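Long-range contact in profilin II (Acanthamoeba castellanii, PDB 1F2K), which binds monomeric actin in a 1:1 complex, hindering or promoting polymerization according to its concentration, and also binds PIP2: residues I87-S92 and V112-A117. Numbering follows the deposited sequence.
Sequences ITVKTS and VVEKLA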
loop_
_atom_site.group_PDB
_atom_site.type_symbol
_atom_site.label_atom_id
_atom_site.label_comp_id
_atom_site.label_asym_id
_atom_site.label_seq_id
_atom_site.Cartn_x
_atom_site.Cartn_y
_atom_site.Cartn_z
ATOM N N ILE A 87 3.482 2.691 2.071
ATOM C CA ILE A 87 4.084 2.335 0.774
ATOM C C ILE A 87 3.036 1.552 -0.020
ATOM O O ILE A 87 2.560 0.521 0.473
ATOM C CB ILE A 87 5.298 1.412 0.953
ATOM C CG1 ILE A 87 6.315 2.039 1.904
ATOM C CG2 ILE A 87 5.935 1.151 -0.356
ATOM C CD1 ILE A 87 7.005 3.274 1.385
ATOM N N THR A 88 2.619 2.021 -1.199
ATOM C CA THR A 88 1.653 1.198 -1.953
ATOM C C THR A 88 2.279 0.945 -3.279
ATOM O O THR A 88 2.971 1.797 -3.784
ATOM C CB THR A 88 0.269 1.834 -2.144
ATOM O OG1 THR A 88 0.352 2.912 -3.072
ATOM C CG2 THR A 88 -0.262 2.311 -0.805
ATOM N N VAL A 89 2.068 -0.260 -3.794
ATOM C CA VAL A 89 2.617 -0.705 -5.073
ATOM C C VAL A 89 1.554 -1.466 -5.827
ATOM O O VAL A 89 0.759 -2.202 -5.201
ATOM C CB VAL A 89 3.804 -1.650 -4.880
ATOM C CG1 VAL A 89 4.482 -1.940 -6.242
ATOM C CG2 VAL A 89 4.768 -1.050 -3.914
ATOM N N LYS A 90 1.554 -1.281 -7.154
ATOM C CA LYS A 90 0.587 -1.898 -8.058
ATOM C C LYS A 90 1.068 -3.091 -8.862
ATOM O O LYS A 90 2.066 -2.993 -9.613
ATOM C CB LYS A 90 0.065 -0.862 -9.043
ATOM C CG LYS A 90 -0.877 -1.422 -10.121
ATOM C CD LYS A 90 -1.432 -0.246 -10.922
ATOM C CE LYS A 90 -2.311 -0.637 -12.108
ATOM N NZ LYS A 90 -2.987 0.559 -12.708
ATOM N N THR A 91 0.368 -4.219 -8.718
ATOM C CA THR A 91 0.731 -5.418 -9.498
ATOM C C THR A 91 -0.301 -5.567 -10.625
ATOM O O THR A 91 -1.167 -4.707 -10.806
ATOM C CB THR A 91 0.699 -6.659 -8.654
ATOM O OG1 THR A 91 -0.649 -6.952 -8.280
ATOM C CG2 THR A 91 1.505 -6.431 -7.392
ATOM N N SER A 92 -0.204 -6.643 -11.389
ATOM C CA SER A 92 -1.142 -6.861 -12.466
ATOM C C SER A 92 -2.605 -6.997 -11.980
ATOM O O SER A 92 -3.529 -6.451 -12.606
ATOM C CB SER A 92 -0.745 -8.109 -13.271
ATOM O OG SER A 92 -1.660 -8.354 -14.347
ATOM N N VAL A 112 10.512 -3.895 1.365
ATOM C CA VAL A 112 9.702 -5.059 1.572
ATOM C C VAL A 112 8.529 -5.107 0.612
ATOM O O VAL A 112 8.378 -6.085 -0.122
ATOM C CB VAL A 112 9.267 -5.110 3.047
ATOM C CG1 VAL A 112 8.259 -6.188 3.303
ATOM C CG2 VAL A 112 10.534 -5.386 3.893
ATOM N N VAL A 113 7.730 -4.042 0.579
ATOM C CA VAL A 113 6.572 -3.983 -0.295
ATOM C C VAL A 113 6.888 -4.138 -1.776
ATOM O O VAL A 113 6.253 -4.900 -2.459
ATOM C CB VAL A 113 5.751 -2.670 -0.074
ATOM C CG1 VAL A 113 4.437 -2.712 -0.882
ATOM C CG2 VAL A 113 5.387 -2.540 1.377
ATOM N N GLU A 114 7.850 -3.389 -2.283
ATOM C CA GLU A 114 8.208 -3.492 -3.685
ATOM C C GLU A 114 8.762 -4.880 -3.989
ATOM O O GLU A 114 8.669 -5.335 -5.102
ATOM C CB GLU A 114 9.262 -2.461 -4.023
ATOM C CG GLU A 114 8.805 -1.053 -3.787
ATOM C CD GLU A 114 8.138 -0.475 -5.021
ATOM O OE1 GLU A 114 8.172 -1.136 -6.072
ATOM O OE2 GLU A 114 7.607 0.629 -4.957
ATOM N N LYS A 115 9.369 -5.528 -3.011
ATOM C CA LYS A 115 9.934 -6.873 -3.190
ATOM C C LYS A 115 8.770 -7.866 -3.324
ATOM O O LYS A 115 8.844 -8.817 -4.116
ATOM C CB LYS A 115 10.815 -7.259 -1.974
ATOM C CG LYS A 115 11.615 -8.570 -2.119
ATOM C CD LYS A 115 12.241 -8.998 -0.747
ATOM C CE LYS A 115 13.220 -10.189 -0.892
ATOM N NZ LYS A 115 14.610 -9.860 -1.424
ATOM N N LEU A 116 7.702 -7.642 -2.554
ATOM C CA LEU A 116 6.518 -8.517 -2.622
ATOM C C LEU A 116 5.784 -8.359 -3.952
ATOM O O LEU A 116 5.240 -9.326 -4.509
ATOM C CB LEU A 116 5.529 -8.228 -1.480
ATOM C CG LEU A 116 4.258 -9.087 -1.704
ATOM C CD1 LEU A 116 4.686 -10.573 -1.789
ATOM C CD2 LEU A 116 3.200 -8.876 -0.623
ATOM N N ALA A 117 5.781 -7.127 -4.450
ATOM C CA ALA A 117 5.117 -6.809 -5.697
ATOM C C ALA A 117 5.845 -7.496 -6.848
ATOM O O ALA A 117 5.218 -8.058 -7.735
ATOM C CB ALA A 117 5.077 -5.296 -5.890
#
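V89 is the bump at the middle of this interface, and the hollow that takes it is lined by V113, E114 and A117 on the helix. Its two methyls divide the work. CG1, anti to the backbone N (chi1 -172°), presses on the methyl of A117, with V89 CG1 to A117 CB at 3.4 Å; CG2 meets V113, with V89 CG2 to V113 CG1 at 3.5 Å. Both carbon pairs are closer than ordinary van der Waals contact, which indicates a tight fit.

The third wall is the E114 side chain, bent at chi2 (-89°) and lying across V89, so that its carboxylate reaches both methyls: V89 CG2 is 3.5 Å from E114 OE2, and V89 CG1 is 3.8 Å from E114 OE1. Its polar atoms are bound beyond the contact, OE1 in a salt bridge to R75 and OE2 in hydrogen bonds to Y78 and S76, which should hold the carboxylate over the valine.

On one flank of V89, I87 CG2 lies 3.8 Å from V113 CB, while its CG1-CD1 arm leads away from 112-117; the side chain also touches A109 and A110, earlier on the same helix. On the other, T91 CG2 approaches A117 CA at 4.0 Å; its OG1 is hydrogen-bonded to F125 O and A94 N.

The axes of strand segment 87-90 and helix segment 112-117 approach to 8.2 Å, their N-to-C directions 15° apart. T88 and K90 point away from 112-117, and their side chains touch helix 39-50, so the strand residues packed here belong to one face of the sheet. This is the profilin fold: an antiparallel sheet with the C-terminal helix 106-121 laid along one face and helix 39-50 packed on the opposite face.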